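PH1570-like domain-containing protein (PDB 2HQ4) is of unknown function but folds as a single-chain archaeal protein built round a long antiparallel sheet with helices packed against it. Local coordinates at residues K98-E103 with F134-R139; E102-I107 with G140-F145; I113-A118 with Y127-N132. One frame throughout, in Å; residues are numbered along the deposited sequence.

After strands 10-13 to 30-36 and helices 40-55 and 61-70, the chain reaches helix 94-107, which packs on the sheet. Contact 1 closes a loop of 30 intervening residues from this helix to strand 134-136. Contact 2 starts at the end of the same helix, sharing Glu-102 and Glu-103 with contact 1, and reaches the neighbouring strand 141-145 across 32 intervening residues, so the two loops cross. Contact 3 nests inside both: strand 126-130 returns onto the earlier loop 113-118, closing a short loop of eight intervening residues. Strands 126-130, 134-136 and 141-145 are successive antiparallel neighbours, so the three contacts join helix and loop to one face of the sheet.

Contact 1 of 3, residues K98-E103 with F134-R139; sequences KKLQEE and FILDPR
A short polar turn at 137-139 follows Leu-136, the leucine that meets Leu-100 and Glu-103 of the helix: Arg-139 N donates to Asp-137 OD1 at 2.7 Å. The bond is bent, with an N-H...O angle of 134°, and it reaches the oxygen from above the carboxylate plane. The other oxygen, OD2, receives a salt bridge from Arg-141 NE, so the carboxylate is gripped from two residues at once and its rotation is probably fixed. Side-chain OD1 accepting from the N-H two residues on makes this an Asx turn, and it shapes the chain on the way to strand 141-145.

The contact with the helix itself is apolar and rests on one methyl group. Leu-136 has CG anti to the backbone N (chi1 172°), which swings its CD2 out toward the helix, where it sits against one turn. Leu-136 CD2 lies 4.1 Å from the backbone oxygen Leu-100 O and 4.4 Å from Leu-100 CD2, methyl against methyl. One turn further along the helix, Glu-103 CB stands 4.3 Å from Leu-136 CD2, so the leucine branch rests beside residues three apart on the same helix face. All three distances are loose, and the backbones keep well apart, with 8.6 Å between Leu-100 CA and Leu-136 CA. Ile-104 and Ile-107 of the same helix also touch Leu-136, as does Ile-115 from the loop at 113-118.

Ile-135, one residue earlier, packs on Ala-151, Ile-154 and Leu-155 of helix 150-155, across the sheet from Leu-136. Around strand 134-136 the result is locally a helix-sheet-helix layering, with helix 94-107 on one face and helix 150-155 on the other.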
ATOM      1  N   LYS A  98     -10.329 -11.375  16.520  1.00 37.36           N
ATOM      2  CA  LYS A  98      -9.567 -12.618  16.582  1.00 35.76           C
ATOM      3  C   LYS A  98      -9.352 -13.291  15.223  1.00 33.44           C
ATOM      4  O   LYS A  98      -8.284 -13.813  14.954  1.00 30.71           O
ATOM      5  CB  LYS A  98     -10.259 -13.584  17.563  1.00 36.66           C
ATOM      6  CG  LYS A  98      -9.623 -14.969  17.713  1.00 40.34           C
ATOM      7  CD  LYS A  98      -8.451 -14.952  18.703  1.00 44.37           C
ATOM      8  CE  LYS A  98      -8.111 -16.358  19.179  1.00 48.32           C
ATOM      9  NZ  LYS A  98      -7.190 -16.328  20.368  1.00 51.74           N
ATOM     10  N   LYS A  99     -10.373 -13.299  14.368  1.00 32.25           N
ATOM     11  CA  LYS A  99     -10.229 -13.906  13.014  1.00 31.86           C
ATOM     12  C   LYS A  99      -9.337 -13.044  12.088  1.00 30.09           C
ATOM     13  O   LYS A  99      -8.579 -13.561  11.279  1.00 30.14           O
ATOM     14  CB  LYS A  99     -11.601 -14.088  12.362  1.00 32.08           C
ATOM     15  CG  LYS A  99     -12.477 -15.169  13.000  1.00 36.06           C
ATOM     16  CD  LYS A  99     -12.001 -16.575  12.656  1.00 39.60           C
ATOM     17  CE  LYS A  99     -13.045 -17.320  11.807  1.00 46.02           C
ATOM     18  NZ  LYS A  99     -14.213 -17.889  12.592  1.00 45.11           N
ATOM     19  N   LEU A 100      -9.467 -11.732  12.216  1.00 28.77           N
ATOM     20  CA  LEU A 100      -8.594 -10.788  11.513  1.00 28.76           C
ATOM     21  C   LEU A 100      -7.146 -10.937  11.977  1.00 27.85           C
ATOM     22  O   LEU A 100      -6.236 -10.938  11.165  1.00 26.43           O
ATOM     23  CB  LEU A 100      -9.105  -9.342  11.669  1.00 28.36           C
ATOM     24  CG  LEU A 100     -10.434  -9.008  10.957  1.00 26.73           C
ATOM     25  CD1 LEU A 100     -10.697  -7.507  11.068  1.00 27.63           C
ATOM     26  CD2 LEU A 100     -10.480  -9.458   9.470  1.00 28.31           C
ATOM     27  N   GLN A 101      -6.936 -11.090  13.276  1.00 28.22           N
ATOM     28  CA  GLN A 101      -5.592 -11.391  13.793  1.00 29.17           C
ATOM     29  C   GLN A 101      -5.015 -12.702  13.223  1.00 29.33           C
ATOM     30  O   GLN A 101      -3.813 -12.779  12.899  1.00 27.60           O
ATOM     31  CB  GLN A 101      -5.571 -11.334  15.340  1.00 29.92           C
ATOM     32  CG  GLN A 101      -4.175 -11.164  15.950  1.00 31.84           C
ATOM     33  CD  GLN A 101      -3.440  -9.889  15.505  1.00 36.36           C
ATOM     34  OE1 GLN A 101      -3.929  -8.774  15.689  1.00 38.00           O
ATOM     35  NE2 GLN A 101      -2.243 -10.059  14.950  1.00 34.93           N
ATOM     36  N   GLU A 102      -5.862 -13.722  13.043  1.00 30.10           N
ATOM     37  CA  GLU A 102      -5.431 -14.945  12.359  1.00 32.15           C
ATOM     38  C   GLU A 102      -5.081 -14.735  10.870  1.00 31.31           C
ATOM     39  O   GLU A 102      -4.181 -15.404  10.353  1.00 30.34           O
ATOM     40  CB  GLU A 102      -6.475 -16.070  12.494  1.00 31.95           C
ATOM     41  CG  GLU A 102      -6.517 -16.721  13.883  1.00 36.48           C
ATOM     42  CD  GLU A 102      -7.803 -17.527  14.137  1.00 37.87           C
ATOM     43  OE1 GLU A 102      -8.516 -17.857  13.159  1.00 44.36           O
ATOM     44  OE2 GLU A 102      -8.095 -17.819  15.335  1.00 46.35           O
ATOM     45  N   GLU A 103      -5.782 -13.826  10.176  1.00 30.17           N
ATOM     46  CA  GLU A 103      -5.373 -13.458   8.810  1.00 29.53           C
ATOM     47  C   GLU A 103      -3.950 -12.861   8.837  1.00 28.81           C
ATOM     48  O   GLU A 103      -3.126 -13.171   7.953  1.00 27.28           O
ATOM     49  CB  GLU A 103      -6.330 -12.461   8.158  1.00 29.57           C
ATOM     50  CG  GLU A 103      -7.667 -13.042   7.698  1.00 33.83           C
ATOM     51  CD  GLU A 103      -7.483 -14.179   6.699  1.00 36.34           C
ATOM     52  OE1 GLU A 103      -6.686 -14.031   5.735  1.00 37.04           O
ATOM     53  OE2 GLU A 103      -8.127 -15.227   6.903  1.00 42.01           O
ATOM     54  N   PHE A 134      -0.340   0.644   9.350  1.00 17.96           N
ATOM     55  CA  PHE A 134      -0.721  -0.496   8.528  1.00 17.39           C
ATOM     56  C   PHE A 134      -2.154  -0.441   8.039  1.00 17.07           C
ATOM     57  O   PHE A 134      -3.011   0.255   8.609  1.00 18.17           O
ATOM     58  CB  PHE A 134      -0.526  -1.816   9.306  1.00 17.62           C
ATOM     59  CG  PHE A 134      -1.462  -1.964  10.467  1.00 18.86           C
ATOM     60  CD1 PHE A 134      -2.700  -2.610  10.323  1.00 22.70           C
ATOM     61  CD2 PHE A 134      -1.116  -1.454  11.712  1.00 21.84           C
ATOM     62  CE1 PHE A 134      -3.566  -2.761  11.416  1.00 23.64           C
ATOM     63  CE2 PHE A 134      -1.998  -1.586  12.824  1.00 20.06           C
ATOM     64  CZ  PHE A 134      -3.194  -2.241  12.670  1.00 22.36           C
ATOM     65  N   ILE A 135      -2.409  -1.204   6.973  1.00 16.20           N
ATOM     66  CA  ILE A 135      -3.749  -1.495   6.486  1.00 16.46           C
ATOM     67  C   ILE A 135      -3.863  -2.974   6.120  1.00 17.24           C
ATOM     68  O   ILE A 135      -2.972  -3.535   5.443  1.00 15.86           O
ATOM     69  CB  ILE A 135      -4.101  -0.683   5.231  1.00 17.47           C
ATOM     70  CG1 ILE A 135      -4.269   0.804   5.576  1.00 15.41           C
ATOM     71  CG2 ILE A 135      -5.411  -1.241   4.502  1.00 14.83           C
ATOM     72  CD1 ILE A 135      -4.284   1.629   4.288  1.00 14.77           C
ATOM     73  N   LEU A 136      -4.927  -3.614   6.605  1.00 16.48           N
ATOM     74  CA  LEU A 136      -5.225  -4.969   6.159  1.00 18.07           C
ATOM     75  C   LEU A 136      -6.480  -4.832   5.321  1.00 17.23           C
ATOM     76  O   LEU A 136      -7.505  -4.376   5.834  1.00 17.62           O
ATOM     77  CB  LEU A 136      -5.521  -5.894   7.362  1.00 18.41           C
ATOM     78  CG  LEU A 136      -6.043  -7.313   6.977  1.00 19.31           C
ATOM     79  CD1 LEU A 136      -4.990  -8.077   6.184  1.00 20.32           C
ATOM     80  CD2 LEU A 136      -6.427  -8.123   8.227  1.00 19.35           C
ATOM     81  N   ASP A 137      -6.417  -5.198   4.046  1.00 19.07           N
ATOM     82  CA  ASP A 137      -7.599  -5.098   3.186  1.00 19.58           C
ATOM     83  C   ASP A 137      -8.241  -6.471   2.954  1.00 20.20           C
ATOM     84  O   ASP A 137      -7.626  -7.494   3.219  1.00 20.15           O
ATOM     85  CB  ASP A 137      -7.304  -4.321   1.875  1.00 21.24           C
ATOM     86  CG  ASP A 137      -6.524  -5.144   0.833  1.00 22.12           C
ATOM     87  OD1 ASP A 137      -6.614  -6.395   0.800  1.00 23.22           O
ATOM     88  OD2 ASP A 137      -5.851  -4.509   0.003  1.00 23.57           O
ATOM     89  N   PRO A 138      -9.517  -6.484   2.551  1.00 20.18           N
ATOM     90  CA  PRO A 138     -10.177  -7.742   2.333  1.00 21.44           C
ATOM     91  C   PRO A 138      -9.779  -8.499   1.075  1.00 21.08           C
ATOM     92  O   PRO A 138     -10.358  -9.543   0.814  1.00 21.83           O
ATOM     93  CB  PRO A 138     -11.667  -7.356   2.320  1.00 21.33           C
ATOM     94  CG  PRO A 138     -11.688  -5.977   1.848  1.00 21.24           C
ATOM     95  CD  PRO A 138     -10.421  -5.336   2.351  1.00 20.53           C
ATOM     96  N   ARG A 139      -8.766  -8.017   0.351  1.00 20.60           N
ATOM     97  CA  ARG A 139      -8.174  -8.766  -0.749  1.00 20.45           C
ATOM     98  C   ARG A 139      -6.940  -9.502  -0.330  1.00 21.06           C
ATOM     99  O   ARG A 139      -6.234 -10.109  -1.160  1.00 21.37           O
ATOM    100  CB  ARG A 139      -7.886  -7.815  -1.913  1.00 19.83           C
ATOM    101  CG  ARG A 139      -9.152  -7.455  -2.597  1.00 17.63           C
ATOM    102  CD  ARG A 139      -8.990  -6.419  -3.722  1.00 20.45           C
ATOM    103  NE  ARG A 139     -10.314  -6.185  -4.289  1.00 21.38           N
ATOM    104  CZ  ARG A 139     -10.535  -5.642  -5.485  1.00 24.33           C
ATOM    105  NH1 ARG A 139      -9.532  -5.296  -6.242  1.00 21.85           N
ATOM    106  NH2 ARG A 139     -11.763  -5.496  -5.929  1.00 22.86           N
TER

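Contact 2 of 3, residues E102-I107 with G140-F145; sequences EEIKKI and GRLFIF
Apolar packing carries the contact. Ile-104 sends its CD1 to Leu-142 CD1 at 3.6 Å, and the same methyl also lies near Leu-142 CD2; the two side chains cross at about a right angle. Ile-107 comes in obliquely from the next helix turn, its CG2 4.0 Å from Leu-142 CB. Because Leu-142 holds CG anti to its backbone nitrogen (chi1 173°), its branched end faces the helix between the two isoleucines. Ile-107 CD1 reaches the turn ahead of the strand, 4.0 Å from Gly-140 O. Behind the strand, Phe-143 CZ packs over one face of the Arg-141 guanidinium, offset toward its rim.

Among polar bonds, Lys-106 NZ on the helix forms a salt bridge with Glu-103 OE2 from well above the carboxylate plane; the 2.5 Å separation of Lys-106 NZ and Glu-103 OE2 is unusually short and its exact length doubtful. Arg-141 NE has its salt bridge with Asp-137 OD2.

Backbone bonds place the strand: Leu-142 pairs with Tyr-35 of strand 30-36, and Phe-143 with Ile-135 on the other flank. Isoleucines of a helix on a strand leucine make the apolar helix-on-sheet interface of an alpha+beta fold with an antiparallel sheet.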
ATOM      1  N   GLU A 102      -5.862 -13.722  13.043  1.00 30.10           N
ATOM      2  CA  GLU A 102      -5.431 -14.945  12.359  1.00 32.15           C
ATOM      3  C   GLU A 102      -5.081 -14.735  10.870  1.00 31.31           C
ATOM      4  O   GLU A 102      -4.181 -15.404  10.353  1.00 30.34           O
ATOM      5  CB  GLU A 102      -6.475 -16.070  12.494  1.00 31.95           C
ATOM      6  CG  GLU A 102      -6.517 -16.721  13.883  1.00 36.48           C
ATOM      7  CD  GLU A 102      -7.803 -17.527  14.137  1.00 37.87           C
ATOM      8  OE1 GLU A 102      -8.516 -17.857  13.159  1.00 44.36           O
ATOM      9  OE2 GLU A 102      -8.095 -17.819  15.335  1.00 46.35           O
ATOM     10  N   GLU A 103      -5.782 -13.826  10.176  1.00 30.17           N
ATOM     11  CA  GLU A 103      -5.373 -13.458   8.810  1.00 29.53           C
ATOM     12  C   GLU A 103      -3.950 -12.861   8.837  1.00 28.81           C
ATOM     13  O   GLU A 103      -3.126 -13.171   7.953  1.00 27.28           O
ATOM     14  CB  GLU A 103      -6.330 -12.461   8.158  1.00 29.57           C
ATOM     15  CG  GLU A 103      -7.667 -13.042   7.698  1.00 33.83           C
ATOM     16  CD  GLU A 103      -7.483 -14.179   6.699  1.00 36.34           C
ATOM     17  OE1 GLU A 103      -6.686 -14.031   5.735  1.00 37.04           O
ATOM     18  OE2 GLU A 103      -8.127 -15.227   6.903  1.00 42.01           O
ATOM     19  N   ILE A 104      -3.687 -12.011   9.830  1.00 28.66           N
ATOM     20  CA  ILE A 104      -2.342 -11.415   9.990  1.00 29.65           C
ATOM     21  C   ILE A 104      -1.292 -12.534  10.092  1.00 30.17           C
ATOM     22  O   ILE A 104      -0.332 -12.529   9.347  1.00 30.67           O
ATOM     23  CB  ILE A 104      -2.246 -10.387  11.165  1.00 29.44           C
ATOM     24  CG1 ILE A 104      -3.043  -9.091  10.866  1.00 30.05           C
ATOM     25  CG2 ILE A 104      -0.791 -10.019  11.458  1.00 29.92           C
ATOM     26  CD1 ILE A 104      -2.657  -8.397   9.520  1.00 28.95           C
ATOM     27  N   LYS A 105      -1.499 -13.502  10.988  1.00 30.80           N
ATOM     28  CA  LYS A 105      -0.589 -14.675  11.098  1.00 31.67           C
ATOM     29  C   LYS A 105      -0.355 -15.447   9.813  1.00 30.98           C
ATOM     30  O   LYS A 105       0.777 -15.845   9.522  1.00 32.44           O
ATOM     31  CB  LYS A 105      -1.087 -15.619  12.181  1.00 32.33           C
ATOM     32  CG  LYS A 105      -1.037 -14.951  13.534  1.00 34.35           C
ATOM     33  CD  LYS A 105      -1.881 -15.674  14.542  1.00 41.03           C
ATOM     34  CE  LYS A 105      -1.743 -14.996  15.910  1.00 43.02           C
ATOM     35  NZ  LYS A 105      -2.665 -15.645  16.865  1.00 46.99           N
ATOM     36  N   LYS A 106      -1.392 -15.653   9.022  1.00 30.68           N
ATOM     37  CA  LYS A 106      -1.224 -16.289   7.734  1.00 30.93           C
ATOM     38  C   LYS A 106      -0.365 -15.473   6.754  1.00 30.41           C
ATOM     39  O   LYS A 106       0.332 -16.038   5.914  1.00 30.95           O
ATOM     40  CB  LYS A 106      -2.573 -16.555   7.087  1.00 31.60           C
ATOM     41  CG  LYS A 106      -3.463 -17.562   7.811  1.00 35.10           C
ATOM     42  CD  LYS A 106      -4.480 -18.158   6.845  1.00 38.50           C
ATOM     43  CE  LYS A 106      -5.573 -17.178   6.490  1.00 41.03           C
ATOM     44  NZ  LYS A 106      -6.827 -17.354   7.310  1.00 42.71           N
ATOM     45  N   ILE A 107      -0.478 -14.149   6.817  1.00 28.89           N
ATOM     46  CA  ILE A 107       0.257 -13.241   5.908  1.00 27.45           C
ATOM     47  C   ILE A 107       1.754 -13.196   6.218  1.00 28.15           C
ATOM     48  O   ILE A 107       2.602 -13.012   5.313  1.00 28.62           O
ATOM     49  CB  ILE A 107      -0.418 -11.843   5.919  1.00 26.56           C
ATOM     50  CG1 ILE A 107      -1.756 -11.938   5.171  1.00 25.92           C
ATOM     51  CG2 ILE A 107       0.479 -10.751   5.274  1.00 25.50           C
ATOM     52  CD1 ILE A 107      -2.757 -10.760   5.365  1.00 27.23           C
ATOM     53  N   GLY A 140      -6.704  -9.504   0.973  1.00 19.73           N
ATOM     54  CA  GLY A 140      -5.617 -10.264   1.539  1.00 19.92           C
ATOM     55  C   GLY A 140      -4.231  -9.656   1.499  1.00 20.31           C
ATOM     56  O   GLY A 140      -3.220 -10.376   1.447  1.00 18.96           O
ATOM     57  N   ARG A 141      -4.191  -8.326   1.488  1.00 20.87           N
ATOM     58  CA  ARG A 141      -2.933  -7.594   1.400  1.00 20.39           C
ATOM     59  C   ARG A 141      -2.791  -6.766   2.662  1.00 20.06           C
ATOM     60  O   ARG A 141      -3.773  -6.131   3.131  1.00 20.87           O
ATOM     61  CB  ARG A 141      -2.966  -6.682   0.182  1.00 21.35           C
ATOM     62  CG  ARG A 141      -3.306  -7.481  -1.065  1.00 22.25           C
ATOM     63  CD  ARG A 141      -3.442  -6.613  -2.237  1.00 23.35           C
ATOM     64  NE  ARG A 141      -4.586  -5.697  -2.197  1.00 21.44           N
ATOM     65  CZ  ARG A 141      -4.958  -5.035  -3.269  1.00 26.33           C
ATOM     66  NH1 ARG A 141      -4.276  -5.247  -4.386  1.00 32.83           N
ATOM     67  NH2 ARG A 141      -5.988  -4.215  -3.257  1.00 27.61           N
ATOM     68  N   LEU A 142      -1.593  -6.807   3.214  1.00 18.20           N
ATOM     69  CA  LEU A 142      -1.241  -6.028   4.378  1.00 18.31           C
ATOM     70  C   LEU A 142      -0.158  -5.019   3.962  1.00 17.86           C
ATOM     71  O   LEU A 142       0.963  -5.411   3.510  1.00 16.91           O
ATOM     72  CB  LEU A 142      -0.735  -6.967   5.478  1.00 17.56           C
ATOM     73  CG  LEU A 142      -0.171  -6.217   6.693  1.00 21.87           C
ATOM     74  CD1 LEU A 142      -1.329  -5.639   7.598  1.00 19.36           C
ATOM     75  CD2 LEU A 142       0.686  -7.170   7.442  1.00 22.91           C
ATOM     76  N   PHE A 143      -0.497  -3.739   4.085  1.00 16.84           N
ATOM     77  CA  PHE A 143       0.437  -2.653   3.790  1.00 17.20           C
ATOM     78  C   PHE A 143       1.028  -2.151   5.101  1.00 17.37           C
ATOM     79  O   PHE A 143       0.306  -2.082   6.115  1.00 17.65           O
ATOM     80  CB  PHE A 143      -0.319  -1.499   3.162  1.00 17.13           C
ATOM     81  CG  PHE A 143      -0.976  -1.839   1.858  1.00 18.79           C
ATOM     82  CD1 PHE A 143      -0.316  -1.548   0.635  1.00 17.85           C
ATOM     83  CD2 PHE A 143      -2.259  -2.415   1.838  1.00 18.09           C
ATOM     84  CE1 PHE A 143      -0.943  -1.860  -0.613  1.00 18.80           C
ATOM     85  CE2 PHE A 143      -2.886  -2.741   0.632  1.00 18.85           C
ATOM     86  CZ  PHE A 143      -2.211  -2.444  -0.612  1.00 20.26           C
ATOM     87  N   ILE A 144       2.315  -1.842   5.120  1.00 17.53           N
ATOM     88  CA  ILE A 144       2.913  -1.215   6.311  1.00 18.29           C
ATOM     89  C   ILE A 144       3.559   0.040   5.762  1.00 17.63           C
ATOM     90  O   ILE A 144       4.066   0.025   4.619  1.00 17.12           O
ATOM     91  CB  ILE A 144       3.876  -2.135   7.141  1.00 18.80           C
ATOM     92  CG1 ILE A 144       5.099  -2.601   6.338  1.00 22.11           C
ATOM     93  CG2 ILE A 144       3.085  -3.409   7.746  1.00 19.73           C
ATOM     94  CD1 ILE A 144       6.177  -3.336   7.244  1.00 21.84           C
ATOM     95  N   PHE A 145       3.512   1.129   6.521  1.00 15.60           N
ATOM     96  CA  PHE A 145       3.976   2.403   6.012  1.00 16.06           C
ATOM     97  C   PHE A 145       4.553   3.283   7.141  1.00 18.34           C
ATOM     98  O   PHE A 145       4.344   2.985   8.328  1.00 18.35           O
ATOM     99  CB  PHE A 145       2.841   3.099   5.206  1.00 14.22           C
ATOM    100  CG  PHE A 145       1.441   2.968   5.830  1.00 16.59           C
ATOM    101  CD1 PHE A 145       1.007   3.865   6.814  1.00 17.03           C
ATOM    102  CD2 PHE A 145       0.569   1.950   5.401  1.00 15.62           C
ATOM    103  CE1 PHE A 145      -0.286   3.744   7.380  1.00 17.99           C
ATOM    104  CE2 PHE A 145      -0.686   1.795   5.931  1.00 13.30           C
ATOM    105  CZ  PHE A 145      -1.136   2.706   6.952  1.00 17.15           C
TER

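Contact 3 of 3, residues I113-A118 with Y127-N132; sequences IKIEEA and YLAVGN
Ile-115 sets CG1 anti to its own carbonyl carbon (chi1 -67°) and turns CD1 back with chi2 -62°, carrying Ile-115 CD1 to Ala-129 CB at 4.1 Å. Ala-118, held by the 3-10 turn through the bond from Ala-118 N to Ile-115 O, adds its own methyl: Ala-118 CB lies 3.9 Å from Ala-129 CB. The small Ala-129 side chain is thus met by two apolar groups of the loop. Beyond it the two segments run close, with Ala-118 CA 3.5 Å from Val-130 O, and Val-130 then pairs with Lys-119 as the loop becomes strand 119-123.

At the outer end a water held by Asn-132 links weakly to Glu-117 O. It accepts from Asn-132 N at 2.8 Å and donates to Asn-132 OD1 at 2.9 Å. Further back, Gln-101 of helix 94-107 pins the loop with its amide, OE1 taking the N-H of Ile-115 and NE2 giving to Ile-113 O.

The chemistry therefore splits: Ile-115, Ala-118 and Ala-129 supply the buried apolar packing, small Ala-118 comes close against Val-130 O and Gly-131, and by exposed Asn-132 there is only a weak water link.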
ATOM      1  N   ILE A 113       1.505  -6.564  14.255  1.00 34.15           N
ATOM      2  CA  ILE A 113       0.303  -5.853  13.887  1.00 34.16           C
ATOM      3  C   ILE A 113      -0.748  -6.245  14.923  1.00 35.25           C
ATOM      4  O   ILE A 113      -1.070  -7.423  15.084  1.00 36.58           O
ATOM      5  CB  ILE A 113      -0.212  -6.307  12.512  1.00 33.50           C
ATOM      6  CG1 ILE A 113       0.911  -6.291  11.459  1.00 33.40           C
ATOM      7  CG2 ILE A 113      -1.417  -5.475  12.084  1.00 31.92           C
ATOM      8  CD1 ILE A 113       1.398  -4.903  11.056  1.00 29.79           C
ATOM      9  N   LYS A 114      -1.287  -5.278  15.634  1.00 36.05           N
ATOM     10  CA  LYS A 114      -2.401  -5.612  16.495  1.00 37.03           C
ATOM     11  C   LYS A 114      -3.662  -5.006  15.933  1.00 35.43           C
ATOM     12  O   LYS A 114      -3.865  -3.799  15.966  1.00 34.38           O
ATOM     13  CB  LYS A 114      -2.149  -5.168  17.935  1.00 38.40           C
ATOM     14  CG  LYS A 114      -1.137  -6.033  18.681  1.00 41.53           C
ATOM     15  CD  LYS A 114      -1.168  -5.685  20.164  1.00 47.19           C
ATOM     16  CE  LYS A 114      -0.893  -6.899  21.027  1.00 49.85           C
ATOM     17  NZ  LYS A 114      -1.724  -6.861  22.272  1.00 53.25           N
ATOM     18  N   ILE A 115      -4.500  -5.877  15.403  1.00 35.61           N
ATOM     19  CA  ILE A 115      -5.759  -5.470  14.787  1.00 35.60           C
ATOM     20  C   ILE A 115      -6.622  -4.619  15.728  1.00 35.87           C
ATOM     21  O   ILE A 115      -7.300  -3.711  15.275  1.00 34.25           O
ATOM     22  CB  ILE A 115      -6.522  -6.708  14.244  1.00 35.94           C
ATOM     23  CG1 ILE A 115      -5.743  -7.308  13.064  1.00 37.88           C
ATOM     24  CG2 ILE A 115      -7.986  -6.367  13.817  1.00 35.96           C
ATOM     25  CD1 ILE A 115      -5.576  -6.370  11.826  1.00 35.92           C
ATOM     26  N   GLU A 116      -6.573  -4.893  17.036  1.00 36.64           N
ATOM     27  CA  GLU A 116      -7.448  -4.177  17.997  1.00 38.45           C
ATOM     28  C   GLU A 116      -7.132  -2.669  18.132  1.00 37.95           C
ATOM     29  O   GLU A 116      -7.936  -1.887  18.624  1.00 38.67           O
ATOM     30  CB  GLU A 116      -7.482  -4.903  19.359  1.00 39.64           C
ATOM     31  CG  GLU A 116      -6.337  -4.584  20.282  1.00 43.06           C
ATOM     32  CD  GLU A 116      -5.067  -5.322  19.941  1.00 50.66           C
ATOM     33  OE1 GLU A 116      -5.113  -6.333  19.180  1.00 52.77           O
ATOM     34  OE2 GLU A 116      -4.011  -4.882  20.448  1.00 53.45           O
ATOM     35  N   GLU A 117      -5.971  -2.261  17.650  1.00 37.31           N
ATOM     36  CA  GLU A 117      -5.640  -0.843  17.573  1.00 37.65           C
ATOM     37  C   GLU A 117      -6.115  -0.173  16.273  1.00 36.30           C
ATOM     38  O   GLU A 117      -5.996   1.052  16.115  1.00 37.41           O
ATOM     39  CB  GLU A 117      -4.128  -0.682  17.723  1.00 38.50           C
ATOM     40  CG  GLU A 117      -3.603  -1.202  19.068  1.00 42.01           C
ATOM     41  CD  GLU A 117      -2.135  -0.904  19.254  1.00 48.80           C
ATOM     42  OE1 GLU A 117      -1.291  -1.506  18.524  1.00 50.94           O
ATOM     43  OE2 GLU A 117      -1.830  -0.056  20.126  1.00 52.11           O
ATOM     44  N   ALA A 118      -6.659  -0.960  15.351  1.00 33.83           N
ATOM     45  CA  ALA A 118      -7.077  -0.435  14.051  1.00 31.51           C
ATOM     46  C   ALA A 118      -8.505   0.100  14.061  1.00 30.45           C
ATOM     47  O   ALA A 118      -9.349  -0.320  14.856  1.00 29.63           O
ATOM     48  CB  ALA A 118      -6.930  -1.500  12.971  1.00 30.95           C
ATOM     49  N   TYR A 127     -13.911  -7.132   5.756  1.00 21.60           N
ATOM     50  CA  TYR A 127     -13.447  -6.086   6.661  1.00 22.06           C
ATOM     51  C   TYR A 127     -12.122  -5.475   6.192  1.00 21.48           C
ATOM     52  O   TYR A 127     -11.229  -6.203   5.687  1.00 20.18           O
ATOM     53  CB  TYR A 127     -13.245  -6.665   8.069  1.00 22.95           C
ATOM     54  CG  TYR A 127     -14.544  -7.058   8.738  1.00 26.35           C
ATOM     55  CD1 TYR A 127     -15.444  -6.072   9.167  1.00 29.38           C
ATOM     56  CD2 TYR A 127     -14.872  -8.409   8.956  1.00 28.29           C
ATOM     57  CE1 TYR A 127     -16.646  -6.406   9.788  1.00 30.19           C
ATOM     58  CE2 TYR A 127     -16.103  -8.772   9.583  1.00 27.54           C
ATOM     59  CZ  TYR A 127     -16.974  -7.759   9.987  1.00 29.20           C
ATOM     60  OH  TYR A 127     -18.172  -8.050  10.610  1.00 30.00           O
ATOM     61  N   LEU A 128     -12.014  -4.162   6.425  1.00 21.37           N
ATOM     62  CA  LEU A 128     -10.829  -3.344   6.178  1.00 21.07           C
ATOM     63  C   LEU A 128     -10.402  -2.770   7.500  1.00 21.30           C
ATOM     64  O   LEU A 128     -11.222  -2.158   8.208  1.00 22.11           O
ATOM     65  CB  LEU A 128     -11.228  -2.186   5.224  1.00 20.76           C
ATOM     66  CG  LEU A 128     -10.198  -1.054   5.037  1.00 21.11           C
ATOM     67  CD1 LEU A 128      -9.047  -1.541   4.180  1.00 21.78           C
ATOM     68  CD2 LEU A 128     -10.839   0.141   4.366  1.00 22.38           C
ATOM     69  N   ALA A 129      -9.142  -2.968   7.852  1.00 20.32           N
ATOM     70  CA  ALA A 129      -8.615  -2.478   9.114  1.00 20.19           C
ATOM     71  C   ALA A 129      -7.577  -1.441   8.798  1.00 20.07           C
ATOM     72  O   ALA A 129      -6.595  -1.750   8.110  1.00 20.22           O
ATOM     73  CB  ALA A 129      -7.997  -3.621   9.912  1.00 20.40           C
ATOM     74  N   VAL A 130      -7.794  -0.218   9.270  1.00 19.53           N
ATOM     75  CA  VAL A 130      -6.854   0.884   9.044  1.00 19.74           C
ATOM     76  C   VAL A 130      -6.170   1.245  10.379  1.00 20.56           C
ATOM     77  O   VAL A 130      -6.834   1.760  11.312  1.00 20.74           O
ATOM     78  CB  VAL A 130      -7.547   2.127   8.354  1.00 19.95           C
ATOM     79  CG1 VAL A 130      -6.547   3.214   8.012  1.00 18.77           C
ATOM     80  CG2 VAL A 130      -8.316   1.724   7.127  1.00 20.15           C
ATOM     81  N   GLY A 131      -4.859   0.977  10.448  1.00 19.96           N
ATOM     82  CA  GLY A 131      -4.021   1.335  11.584  1.00 21.02           C
ATOM     83  C   GLY A 131      -3.199   2.588  11.296  1.00 21.14           C
ATOM     84  O   GLY A 131      -3.196   3.102  10.170  1.00 20.17           O
ATOM     85  N   ASN A 132      -2.451   3.062  12.289  1.00 20.91           N
ATOM     86  CA  ASN A 132      -1.583   4.238  12.057  1.00 22.62           C
ATOM     87  C   ASN A 132      -0.331   3.920  11.234  1.00 20.85           C
ATOM     88  O   ASN A 132       0.283   4.828  10.698  1.00 21.39           O
ATOM     89  CB  ASN A 132      -1.170   4.930  13.379  1.00 24.49           C
ATOM     90  CG  ASN A 132      -0.153   4.131  14.149  1.00 30.28           C
ATOM     91  OD1 ASN A 132      -0.498   3.248  14.920  1.00 39.36           O
ATOM     92  ND2 ASN A 132       1.108   4.402  13.908  1.00 35.85           N
TER
HETATM   93  O   HOH W   1      -3.075   1.924  14.820  1.00 36.97           O